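Local coordinates for HTH marR-type domain-containing protein (Streptococcus agalactiae serotype III, PDB 7DVR) that binds heme through its iron and probably acts as a MarR-type, heme-responsive DNA-binding transcription regulator, at residues Y18-R21 with Y22-Y26; V39-L42 with Y43-D47; I108-E111 with K112-T116; T122-E125 with I126-K130. All blocks are in the same frame, centred on the assembly; numbering follows the deposited sequence.

All four contacts are local, each between residues a few positions apart on one helix. Contacts 1 and 3 lie on helices 4-25 and 97-117 and touch each other, with Tyr22 and Thr116 meeting across the interface. Contact 2, at the end of helix 34-44, touches none of the others. These three are partly buried, whereas contact 4 is a surface contact on helix 123-139. The chemistry differs accordingly. Contact 1 rests on two tyrosine rings, contact 2 on two histidines at a helix end. Contact 3 supplies the histidine that binds the heme iron. Contact 4 joins charges, a helix cap and a heme propionate.

Contact 1: residues Y18-R21 with Y22-Y26; sequences YLDR and YAKEY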
# COMPACT_ATOMS: atom_id res chain seq x y z
N TYR A 18 -4.74 -11.15 -6.29
CA TYR A 18 -6.11 -11.65 -6.20
C TYR A 18 -6.98 -11.13 -7.34
O TYR A 18 -7.67 -11.84 -8.04
CB TYR A 18 -6.68 -11.25 -4.85
CG TYR A 18 -8.04 -11.80 -4.58
CD1 TYR A 18 -8.20 -13.16 -4.34
CD2 TYR A 18 -9.16 -10.99 -4.52
CE1 TYR A 18 -9.44 -13.70 -4.10
CE2 TYR A 18 -10.41 -11.53 -4.30
CZ TYR A 18 -10.54 -12.88 -4.06
OH TYR A 18 -11.77 -13.39 -3.89
N LEU A 19 -6.91 -9.82 -7.53
CA LEU A 19 -7.71 -9.17 -8.57
C LEU A 19 -7.31 -9.62 -9.94
O LEU A 19 -8.16 -9.85 -10.75
CB LEU A 19 -7.39 -7.69 -8.35
CG LEU A 19 -8.10 -6.65 -9.17
CD1 LEU A 19 -9.59 -6.93 -9.28
CD2 LEU A 19 -7.81 -5.32 -8.47
N ASP A 20 -6.04 -9.77 -10.16
CA ASP A 20 -5.49 -10.27 -11.43
C ASP A 20 -5.96 -11.70 -11.69
O ASP A 20 -6.43 -11.95 -12.76
CB ASP A 20 -3.97 -10.21 -11.44
CG ASP A 20 -3.44 -8.81 -11.79
OD1 ASP A 20 -4.23 -7.98 -12.29
OD2 ASP A 20 -2.23 -8.57 -11.58
N ARG A 21 -5.85 -12.57 -10.71
CA ARG A 21 -6.33 -13.97 -10.85
C ARG A 21 -7.84 -14.03 -11.09
O ARG A 21 -8.21 -14.70 -12.04
CB ARG A 21 -5.89 -14.80 -9.65
CG ARG A 21 -4.38 -14.94 -9.60
CD ARG A 21 -3.89 -15.91 -8.54
NE ARG A 21 -4.10 -17.27 -9.02
CZ ARG A 21 -3.15 -18.08 -9.51
NH1 ARG A 21 -3.48 -19.29 -9.93
NH2 ARG A 21 -1.89 -17.69 -9.56
N TYR A 22 -8.66 -13.34 -10.28
CA TYR A 22 -10.13 -13.24 -10.41
C TYR A 22 -10.49 -12.69 -11.80
O TYR A 22 -11.33 -13.25 -12.48
CB TYR A 22 -10.67 -12.32 -9.30
CG TYR A 22 -11.99 -12.65 -8.63
CD1 TYR A 22 -13.10 -13.05 -9.35
CD2 TYR A 22 -12.12 -12.54 -7.26
CE1 TYR A 22 -14.30 -13.36 -8.71
CE2 TYR A 22 -13.30 -12.88 -6.61
CZ TYR A 22 -14.39 -13.31 -7.33
OH TYR A 22 -15.55 -13.61 -6.69
N ALA A 23 -9.86 -11.58 -12.24
CA ALA A 23 -10.16 -10.99 -13.57
C ALA A 23 -9.94 -12.01 -14.71
O ALA A 23 -10.83 -12.06 -15.65
CB ALA A 23 -9.33 -9.70 -13.80
N LYS A 24 -8.87 -12.79 -14.66
CA LYS A 24 -8.51 -13.78 -15.72
C LYS A 24 -9.60 -14.84 -15.76
O LYS A 24 -9.97 -15.30 -16.86
CB LYS A 24 -7.24 -14.61 -15.48
CG LYS A 24 -5.90 -13.90 -15.41
CD LYS A 24 -5.72 -12.79 -16.39
CE LYS A 24 -4.62 -11.83 -15.97
NZ LYS A 24 -5.11 -10.79 -15.02
N GLU A 25 -10.11 -15.20 -14.59
CA GLU A 25 -11.15 -16.26 -14.49
C GLU A 25 -12.47 -15.83 -15.12
O GLU A 25 -13.22 -16.70 -15.67
CB GLU A 25 -11.38 -16.64 -13.04
CG GLU A 25 -10.52 -17.82 -12.74
CD GLU A 25 -11.00 -18.56 -11.52
OE1 GLU A 25 -12.25 -18.55 -11.24
OE2 GLU A 25 -10.10 -19.06 -10.82
N TYR A 26 -12.77 -14.55 -15.04
CA TYR A 26 -14.00 -14.02 -15.64
C TYR A 26 -13.69 -13.47 -17.05
O TYR A 26 -14.59 -12.98 -17.71
CB TYR A 26 -14.68 -13.15 -14.56
CG TYR A 26 -15.24 -13.99 -13.39
CD1 TYR A 26 -14.39 -14.58 -12.45
CD2 TYR A 26 -16.60 -14.26 -13.23
CE1 TYR A 26 -14.88 -15.39 -11.41
CE2 TYR A 26 -17.11 -15.04 -12.18
CZ TYR A 26 -16.24 -15.64 -11.27
OH TYR A 26 -16.67 -16.45 -10.23
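The ring of Tyr22 turns its edge toward the face of Tyr18 in an offset edge-to-face pair. The planes stand 89° apart and the centroids 5.4 Å. CD2 and CE2 of Tyr22 do the touching, CD2 lying 3.6 Å from CE2 of Tyr18. Tyr18 OH lies at the edge of the Tyr22 ring, near its plane, 3.2 Å from CE2 of Tyr22. It has no polar partner in the model, although this contact buries it. Tyr18 holds its CG anti to the backbone N (chi1 -175°), which brings its ring face to the edge of Tyr22.

A second interaction grips Asp20 O. Lys24 bends its chain at chi2 (-40°) and again at its end, and NZ curls back to donate to Asp20 O at 2.9 Å. Lys24 N donates to the same oxygen at 3.2 Å, from the opposite face of the carbonyl plane. OD1 of Asp20 stays 4.0 Å from Lys24 NZ, beyond a salt bridge, though the opposite charges may still attract. Backbone bonds such as Ala23 N to Leu19 O, 2.8 Å, continue the helix.

The contact closes helix 4-25. Tyr22 faces helix 97-117, where its OH is hydrogen-bonded to Thr116 and its ring meets Phe109. Leu19 also packs on Phe109 and lies near the heme. Tyr18 touches Met142 of the second subunit, and Leu19 touches Leu5 of that subunit.

Contact 2: residues V39-L42 with Y43-D47; sequences VMHL and YKHPD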
# COMPACT_ATOMS: atom_id res chain seq x y z
N VAL A 39 -15.44 1.42 -21.28
CA VAL A 39 -16.29 0.41 -21.96
C VAL A 39 -17.65 0.48 -21.33
O VAL A 39 -18.65 0.48 -22.02
CB VAL A 39 -15.70 -1.02 -21.75
CG1 VAL A 39 -16.72 -2.15 -21.89
CG2 VAL A 39 -14.50 -1.21 -22.64
N MET A 40 -17.66 0.58 -20.01
CA MET A 40 -18.95 0.63 -19.31
C MET A 40 -19.65 1.97 -19.62
O MET A 40 -20.91 2.03 -19.64
CB MET A 40 -18.72 0.51 -17.82
CG MET A 40 -18.09 -0.76 -17.40
SD MET A 40 -18.97 -2.16 -18.13
CE MET A 40 -20.55 -2.08 -17.29
N HIS A 41 -18.88 3.04 -19.85
CA HIS A 41 -19.46 4.35 -20.25
C HIS A 41 -20.13 4.22 -21.62
O HIS A 41 -21.36 4.52 -21.73
CB HIS A 41 -18.45 5.48 -20.21
CG HIS A 41 -19.13 6.82 -20.20
ND1 HIS A 41 -19.47 7.46 -19.02
CD2 HIS A 41 -19.56 7.62 -21.20
CE1 HIS A 41 -20.07 8.61 -19.28
NE2 HIS A 41 -20.13 8.76 -20.62
N LEU A 42 -19.38 3.75 -22.62
CA LEU A 42 -19.94 3.44 -23.95
C LEU A 42 -21.19 2.58 -23.81
O LEU A 42 -22.22 2.89 -24.43
CB LEU A 42 -18.88 2.79 -24.85
CG LEU A 42 -17.73 3.70 -25.26
CD1 LEU A 42 -16.56 3.00 -25.93
CD2 LEU A 42 -18.25 4.83 -26.17
N TYR A 43 -21.11 1.50 -23.04
CA TYR A 43 -22.18 0.48 -23.03
C TYR A 43 -23.45 1.09 -22.44
O TYR A 43 -24.57 0.80 -22.92
CB TYR A 43 -21.80 -0.73 -22.20
CG TYR A 43 -22.75 -1.90 -22.36
CD1 TYR A 43 -22.87 -2.58 -23.57
CD2 TYR A 43 -23.56 -2.30 -21.32
CE1 TYR A 43 -23.75 -3.66 -23.73
CE2 TYR A 43 -24.43 -3.38 -21.45
CZ TYR A 43 -24.54 -4.06 -22.66
OH TYR A 43 -25.43 -5.09 -22.75
N LYS A 44 -23.27 1.98 -21.46
CA LYS A 44 -24.42 2.45 -20.66
C LYS A 44 -25.03 3.71 -21.27
O LYS A 44 -26.10 4.12 -20.83
CB LYS A 44 -24.04 2.59 -19.18
CG LYS A 44 -23.90 1.25 -18.46
CD LYS A 44 -23.98 1.36 -16.95
CE LYS A 44 -22.65 1.63 -16.27
NZ LYS A 44 -22.50 0.85 -15.01
N HIS A 45 -24.39 4.30 -22.26
CA HIS A 45 -24.91 5.51 -22.95
C HIS A 45 -24.83 5.36 -24.47
O HIS A 45 -24.32 6.24 -25.13
CB HIS A 45 -24.15 6.75 -22.45
CG HIS A 45 -24.11 6.89 -20.96
ND1 HIS A 45 -25.26 7.03 -20.21
CD2 HIS A 45 -23.07 6.95 -20.09
CE1 HIS A 45 -24.94 7.16 -18.94
NE2 HIS A 45 -23.60 7.08 -18.83
N PRO A 46 -25.50 4.37 -25.09
CA PRO A 46 -25.40 4.14 -26.54
C PRO A 46 -26.05 5.24 -27.41
O PRO A 46 -25.62 5.37 -28.56
CB PRO A 46 -26.11 2.82 -26.73
CG PRO A 46 -27.13 2.77 -25.59
CD PRO A 46 -26.47 3.48 -24.43
N ASP A 47 -27.05 5.93 -26.86
CA ASP A 47 -27.62 7.24 -27.33
C ASP A 47 -26.50 8.21 -27.74
O ASP A 47 -26.68 8.97 -28.72
CB ASP A 47 -28.40 7.88 -26.17
CG ASP A 47 -27.84 7.48 -24.78
OD1 ASP A 47 -27.88 6.30 -24.43
OD2 ASP A 47 -27.33 8.35 -24.06
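His41 swings its CG anti to the backbone N (chi1 -162°), beside the carbonyl carbon. His45 takes the other course, with CG beside its backbone N (chi1 -52°). The two imidazoles therefore come together one turn apart. CD2 of His45 sits over the centre of one face of His41, 3.5 Å from NE2 of His41. The His45 ring thus presents its edge to the His41 face. The planes are 60° apart and the centroids 4.6 Å. His45 CD2 also lies 3.4 Å from His41 O. Any positive charge on one ring would probably disfavour charge on the other.

This is the C-terminal end of helix 34-44, within the MarR-family winged helix-turn-helix domain. His45 is the first residue to leave helical backbone angles. The regular bonding fades with it. Tyr43 N still donates to Val39 O at 2.9 Å and Lys44 N to Met40 O at 3.0 Å. His45 N makes only weak bonds, to His41 O and Leu42 O. Pro46 follows in the loop.

Lys44 runs its aliphatic chain back past Met40 O, with CG 3.3 Å from that oxygen. Met40 meets it loosely, CE against NZ. Val39, Leu42 and Tyr43 pack on Leu95 of strand 91-95. Tyr43 also rests on Ala103 and Thr104 of helix 97-117, while His41 and Leu42 touch Met50.

Contact 3: residues I108-E111 with K112-T116; sequences IFLE and KLHST. With HEM (protoporphyrin IX containing Fe), chain B.
Leu110 O receives two N-H groups from the same residue, His114, and that residue also binds the heme iron. His114 ND1 donates to Leu110 O at 2.7 Å, with the oxygen close to the ring plane. His114 N reaches the same oxygen at 3.1 Å from the opposite face of the carbonyl plane. The ND1 bond and the iron together hold the rotation of the imidazole. With CG beside the backbone N (chi1 -72°), the ring directs NE2 at the iron, 2.1 Å away. The bond from ND1 would probably make NE2 a stronger donor to the metal. Met1 N of the second subunit binds the same iron, so the heme bridges the two chains.

Leu110 CD2 touches the porphyrin beside the histidine, 3.7 Å from the heme methyl CMB. Ser115 OG donates to Glu111 O at 2.9 Å, and Ser115 N shares that acceptor. Ile108 CG2 lies alongside the Lys112 chain, 3.6 Å from CE. Thr116 OG1 turns back to donate to Lys112 O.

Phe109 and Leu113 lie side by side, with CZ of Phe109 4.1 Å from CD2 of Leu113. Leu113 CD2 also approaches the heme edge at CHC. They face helix 4-25, where Leu113 packs on Tyr22. Tyr26 and Val28, just beyond helix 4-25, also touch Phe109.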
# COMPACT_ATOMS: atom_id res chain seq x y z
N ILE A 108 -20.84 -8.36 -14.08
CA ILE A 108 -20.96 -9.63 -13.29
C ILE A 108 -19.76 -9.74 -12.37
O ILE A 108 -19.93 -9.84 -11.18
CB ILE A 108 -21.07 -10.88 -14.20
CG1 ILE A 108 -22.35 -10.90 -15.03
CG2 ILE A 108 -20.90 -12.17 -13.39
CD1 ILE A 108 -22.40 -11.98 -16.11
N PHE A 109 -18.57 -9.70 -12.94
CA PHE A 109 -17.29 -9.78 -12.21
C PHE A 109 -17.27 -8.82 -11.03
O PHE A 109 -16.94 -9.23 -9.93
CB PHE A 109 -16.10 -9.51 -13.12
CG PHE A 109 -14.78 -9.27 -12.42
CD1 PHE A 109 -14.06 -10.31 -11.85
CD2 PHE A 109 -14.22 -8.00 -12.35
CE1 PHE A 109 -12.84 -10.06 -11.22
CE2 PHE A 109 -12.98 -7.76 -11.76
CZ PHE A 109 -12.30 -8.79 -11.17
N LEU A 110 -17.61 -7.55 -11.25
CA LEU A 110 -17.51 -6.56 -10.16
C LEU A 110 -18.51 -6.94 -9.07
O LEU A 110 -18.17 -6.74 -7.87
CB LEU A 110 -17.75 -5.15 -10.69
CG LEU A 110 -16.58 -4.55 -11.47
CD1 LEU A 110 -16.91 -3.15 -11.96
CD2 LEU A 110 -15.30 -4.47 -10.65
N GLU A 111 -19.68 -7.44 -9.47
CA GLU A 111 -20.71 -7.83 -8.45
C GLU A 111 -20.19 -9.00 -7.61
O GLU A 111 -20.16 -8.88 -6.36
CB GLU A 111 -22.06 -8.18 -9.09
CG GLU A 111 -22.88 -6.95 -9.48
CD GLU A 111 -23.52 -6.93 -10.86
OE1 GLU A 111 -23.40 -7.93 -11.62
OE2 GLU A 111 -24.13 -5.88 -11.21
N LYS A 112 -19.72 -10.07 -8.26
CA LYS A 112 -19.15 -11.27 -7.57
C LYS A 112 -17.93 -10.90 -6.74
O LYS A 112 -17.77 -11.42 -5.59
CB LYS A 112 -18.79 -12.34 -8.59
CG LYS A 112 -20.01 -13.04 -9.15
CD LYS A 112 -19.70 -14.01 -10.27
CE LYS A 112 -20.92 -14.72 -10.84
NZ LYS A 112 -21.35 -15.86 -10.00
N LEU A 113 -17.07 -10.05 -7.29
CA LEU A 113 -15.84 -9.64 -6.57
C LEU A 113 -16.19 -8.99 -5.23
O LEU A 113 -15.63 -9.39 -4.24
CB LEU A 113 -15.02 -8.69 -7.44
CG LEU A 113 -13.84 -7.98 -6.77
CD1 LEU A 113 -12.70 -8.94 -6.49
CD2 LEU A 113 -13.31 -6.88 -7.67
N HIS A 114 -17.00 -7.95 -5.26
CA HIS A 114 -17.50 -7.26 -4.03
C HIS A 114 -18.23 -8.23 -3.10
O HIS A 114 -17.81 -8.27 -1.93
CB HIS A 114 -18.30 -6.02 -4.41
CG HIS A 114 -17.44 -4.92 -4.94
ND1 HIS A 114 -17.05 -4.87 -6.28
CD2 HIS A 114 -16.87 -3.85 -4.33
CE1 HIS A 114 -16.32 -3.78 -6.45
NE2 HIS A 114 -16.18 -3.19 -5.29
N SER A 115 -19.19 -9.03 -3.56
CA SER A 115 -19.82 -10.10 -2.72
C SER A 115 -18.75 -10.89 -1.97
O SER A 115 -18.82 -11.00 -0.73
CB SER A 115 -20.70 -11.05 -3.49
OG SER A 115 -21.61 -10.35 -4.28
N THR A 116 -17.78 -11.44 -2.69
CA THR A 116 -16.68 -12.22 -2.10
C THR A 116 -15.84 -11.41 -1.12
O THR A 116 -15.54 -11.87 -0.03
CB THR A 116 -15.75 -12.76 -3.18
OG1 THR A 116 -16.55 -13.35 -4.21
CG2 THR A 116 -14.79 -13.76 -2.60
CHA HEM B . -17.94 -0.03 -4.46
CHB HEM B . -15.32 -0.42 -8.39
CHC HEM B . -12.32 -3.22 -5.96
CHD HEM B . -14.55 -2.14 -1.90
C1A HEM B . -17.48 0.04 -5.73
C2A HEM B . -18.17 0.70 -6.74
C3A HEM B . -17.43 0.59 -7.84
C4A HEM B . -16.29 -0.11 -7.51
CMA HEM B . -17.78 1.16 -9.19
CAA HEM B . -19.50 1.41 -6.65
CBA HEM B . -20.65 0.44 -6.99
CGA HEM B . -22.01 1.11 -6.90
O1A HEM B . -22.18 2.23 -7.43
O2A HEM B . -22.97 0.55 -6.32
C1B HEM B . -14.29 -1.24 -8.02
C2B HEM B . -13.38 -1.69 -8.98
C3B HEM B . -12.53 -2.51 -8.31
C4B HEM B . -12.96 -2.51 -6.93
CMB HEM B . -13.38 -1.31 -10.43
CAB HEM B . -11.34 -3.20 -8.78
CBB HEM B . -10.88 -2.99 -9.99
C1C HEM B . -12.63 -3.12 -4.64
C2C HEM B . -11.85 -3.61 -3.62
C3C HEM B . -12.49 -3.29 -2.45
C4C HEM B . -13.66 -2.62 -2.80
CMC HEM B . -10.56 -4.34 -3.82
CAC HEM B . -12.11 -3.65 -1.09
CBC HEM B . -11.21 -4.59 -0.86
C1D HEM B . -15.66 -1.48 -2.33
C2D HEM B . -16.68 -1.09 -1.38
C3D HEM B . -17.63 -0.51 -2.09
C4D HEM B . -17.18 -0.56 -3.46
CMD HEM B . -16.69 -1.31 0.11
CAD HEM B . -18.91 0.07 -1.54
CBD HEM B . -20.15 -0.69 -2.06
CGD HEM B . -21.42 -0.01 -1.59
O1D HEM B . -21.80 -0.17 -0.41
O2D HEM B . -22.10 0.71 -2.37
NA HEM B . -16.33 -0.44 -6.21
NB HEM B . -14.01 -1.76 -6.84
NC HEM B . -13.71 -2.55 -4.12
ND HEM B . -16.02 -1.15 -3.54
FE HEM B . -15.07 -1.45 -5.09

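Contact 4: residues T122-E125 with I126-K130; sequences TKEE and IRTTK. With HEM (protoporphyrin IX containing Fe), chain B.
Glu124 and Arg127 lie side by side and form a salt bridge, with Arg127 NH2 3.3 Å from Glu124 OE2. The hydrogen bond is nearly straight, at 176°, and the oxygen lies in the guanidinium plane. The carboxylate is turned, so NH2 meets OE2 from above its plane. A weak second bond runs from Arg127 NE to Glu124 OE1. Glu124 reaches its partner because CG stands anti to the backbone N (chi1 170°) and the chain then bends at chi2.

Capping is the second kind. Thr122 is the N-cap of helix 123-139, and its OG1 accepts from Glu125 N at 2.9 Å. Glu125 OE1 in turn accepts from Thr122 N at 3.0 Å. Together they make a capping box. The other oxygen of Glu125 is salt-bridged to Lys131 of the second subunit.

Backbone acceptors form a third group. Thr129 OG1 and Thr129 N both donate to Glu125 O, each at 2.9 Å and from opposite faces of its carbonyl plane. Thr128 OG1 adds a weak bond to Glu124 O. Ile126 lays its CG1 against Thr122 O, at 3.3 Å.

The heme supplies the last partner. Lys123 bends its chain so that NZ donates to the propionate oxygen O1D of the heme at 2.8 Å. The first turn is thus tied at its start by the box and along its side by the ion pair. A lysine beside the propionate would probably favour the charged carboxylate, and the contact joins this helix to the cofactor that His114 binds.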
# COMPACT_ATOMS: atom_id res chain seq x y z
N THR A 122 -20.08 -5.25 7.54
CA THR A 122 -21.35 -4.47 7.52
C THR A 122 -21.15 -3.10 6.87
O THR A 122 -19.94 -2.65 6.77
CB THR A 122 -21.88 -4.33 8.94
OG1 THR A 122 -21.02 -3.45 9.68
CG2 THR A 122 -21.94 -5.67 9.63
N LYS A 123 -22.25 -2.43 6.55
CA LYS A 123 -22.19 -1.06 5.97
C LYS A 123 -21.61 -0.13 7.02
O LYS A 123 -20.93 0.83 6.62
CB LYS A 123 -23.55 -0.56 5.49
CG LYS A 123 -24.37 -1.58 4.70
CD LYS A 123 -24.89 -1.09 3.36
CE LYS A 123 -23.87 -1.24 2.25
NZ LYS A 123 -24.23 -0.46 1.04
N GLU A 124 -21.91 -0.39 8.30
CA GLU A 124 -21.44 0.43 9.44
C GLU A 124 -19.93 0.29 9.56
O GLU A 124 -19.24 1.30 9.71
CB GLU A 124 -22.11 0.03 10.76
CG GLU A 124 -21.47 0.72 11.96
CD GLU A 124 -21.73 2.22 12.05
OE1 GLU A 124 -22.47 2.75 11.17
OE2 GLU A 124 -21.26 2.85 13.03
N GLU A 125 -19.45 -0.96 9.53
CA GLU A 125 -18.00 -1.25 9.62
C GLU A 125 -17.20 -0.57 8.48
O GLU A 125 -16.06 -0.07 8.73
CB GLU A 125 -17.80 -2.76 9.62
CG GLU A 125 -18.14 -3.40 10.95
CD GLU A 125 -18.03 -4.92 10.94
OE1 GLU A 125 -18.18 -5.54 9.84
OE2 GLU A 125 -17.77 -5.50 12.03
N ILE A 126 -17.77 -0.55 7.27
CA ILE A 126 -17.15 0.13 6.08
C ILE A 126 -17.06 1.62 6.40
O ILE A 126 -15.97 2.20 6.26
CB ILE A 126 -17.98 -0.08 4.79
CG1 ILE A 126 -18.00 -1.54 4.35
CG2 ILE A 126 -17.51 0.84 3.66
CD1 ILE A 126 -16.69 -2.21 4.34
N ARG A 127 -18.17 2.18 6.88
CA ARG A 127 -18.28 3.62 7.18
C ARG A 127 -17.23 4.00 8.21
O ARG A 127 -16.60 5.05 8.04
CB ARG A 127 -19.69 3.92 7.71
CG ARG A 127 -20.05 5.40 7.68
CD ARG A 127 -21.12 5.79 8.71
NE ARG A 127 -20.77 5.41 10.08
CZ ARG A 127 -19.88 6.03 10.86
NH1 ARG A 127 -19.22 7.10 10.45
NH2 ARG A 127 -19.66 5.57 12.08
N THR A 128 -17.07 3.15 9.23
CA THR A 128 -16.10 3.32 10.34
C THR A 128 -14.68 3.30 9.75
O THR A 128 -13.92 4.31 9.88
CB THR A 128 -16.27 2.22 11.38
OG1 THR A 128 -17.45 2.52 12.16
CG2 THR A 128 -15.12 2.12 12.36
N THR A 129 -14.35 2.18 9.13
CA THR A 129 -13.05 2.04 8.44
C THR A 129 -12.73 3.24 7.55
O THR A 129 -11.61 3.79 7.68
CB THR A 129 -13.04 0.75 7.64
OG1 THR A 129 -13.23 -0.36 8.51
CG2 THR A 129 -11.71 0.60 6.95
N LYS A 130 -13.64 3.62 6.66
CA LYS A 130 -13.49 4.82 5.80
C LYS A 130 -13.17 6.06 6.63
O LYS A 130 -12.31 6.85 6.25
CB LYS A 130 -14.75 5.09 4.99
CG LYS A 130 -14.91 4.17 3.79
CD LYS A 130 -15.97 4.64 2.82
CE LYS A 130 -16.03 3.84 1.54
NZ LYS A 130 -16.96 4.46 0.56
CHA HEM B . -17.94 -0.03 -4.46
CHB HEM B . -15.32 -0.42 -8.39
CHC HEM B . -12.32 -3.22 -5.96
CHD HEM B . -14.55 -2.14 -1.90
C1A HEM B . -17.48 0.04 -5.73
C2A HEM B . -18.17 0.70 -6.74
C3A HEM B . -17.43 0.59 -7.84
C4A HEM B . -16.29 -0.11 -7.51
CMA HEM B . -17.78 1.16 -9.19
CAA HEM B . -19.50 1.41 -6.65
CBA HEM B . -20.65 0.44 -6.99
CGA HEM B . -22.01 1.11 -6.90
O1A HEM B . -22.18 2.23 -7.43
O2A HEM B . -22.97 0.55 -6.32
C1B HEM B . -14.29 -1.24 -8.02
C2B HEM B . -13.38 -1.69 -8.98
C3B HEM B . -12.53 -2.51 -8.31
C4B HEM B . -12.96 -2.51 -6.93
CMB HEM B . -13.38 -1.31 -10.43
CAB HEM B . -11.34 -3.20 -8.78
CBB HEM B . -10.88 -2.99 -9.99
C1C HEM B . -12.63 -3.12 -4.64
C2C HEM B . -11.85 -3.61 -3.62
C3C HEM B . -12.49 -3.29 -2.45
C4C HEM B . -13.66 -2.62 -2.80
CMC HEM B . -10.56 -4.34 -3.82
CAC HEM B . -12.11 -3.65 -1.09
CBC HEM B . -11.21 -4.59 -0.86
C1D HEM B . -15.66 -1.48 -2.33
C2D HEM B . -16.68 -1.09 -1.38
C3D HEM B . -17.63 -0.51 -2.09
C4D HEM B . -17.18 -0.56 -3.46
CMD HEM B . -16.69 -1.31 0.11
CAD HEM B . -18.91 0.07 -1.54
CBD HEM B . -20.15 -0.69 -2.06
CGD HEM B . -21.42 -0.01 -1.59
O1D HEM B . -21.80 -0.17 -0.41
O2D HEM B . -22.10 0.71 -2.37
NA HEM B . -16.33 -0.44 -6.21
NB HEM B . -14.01 -1.76 -6.84
NC HEM B . -13.71 -2.55 -4.12
ND HEM B . -16.02 -1.15 -3.54
FE HEM B . -15.07 -1.45 -5.09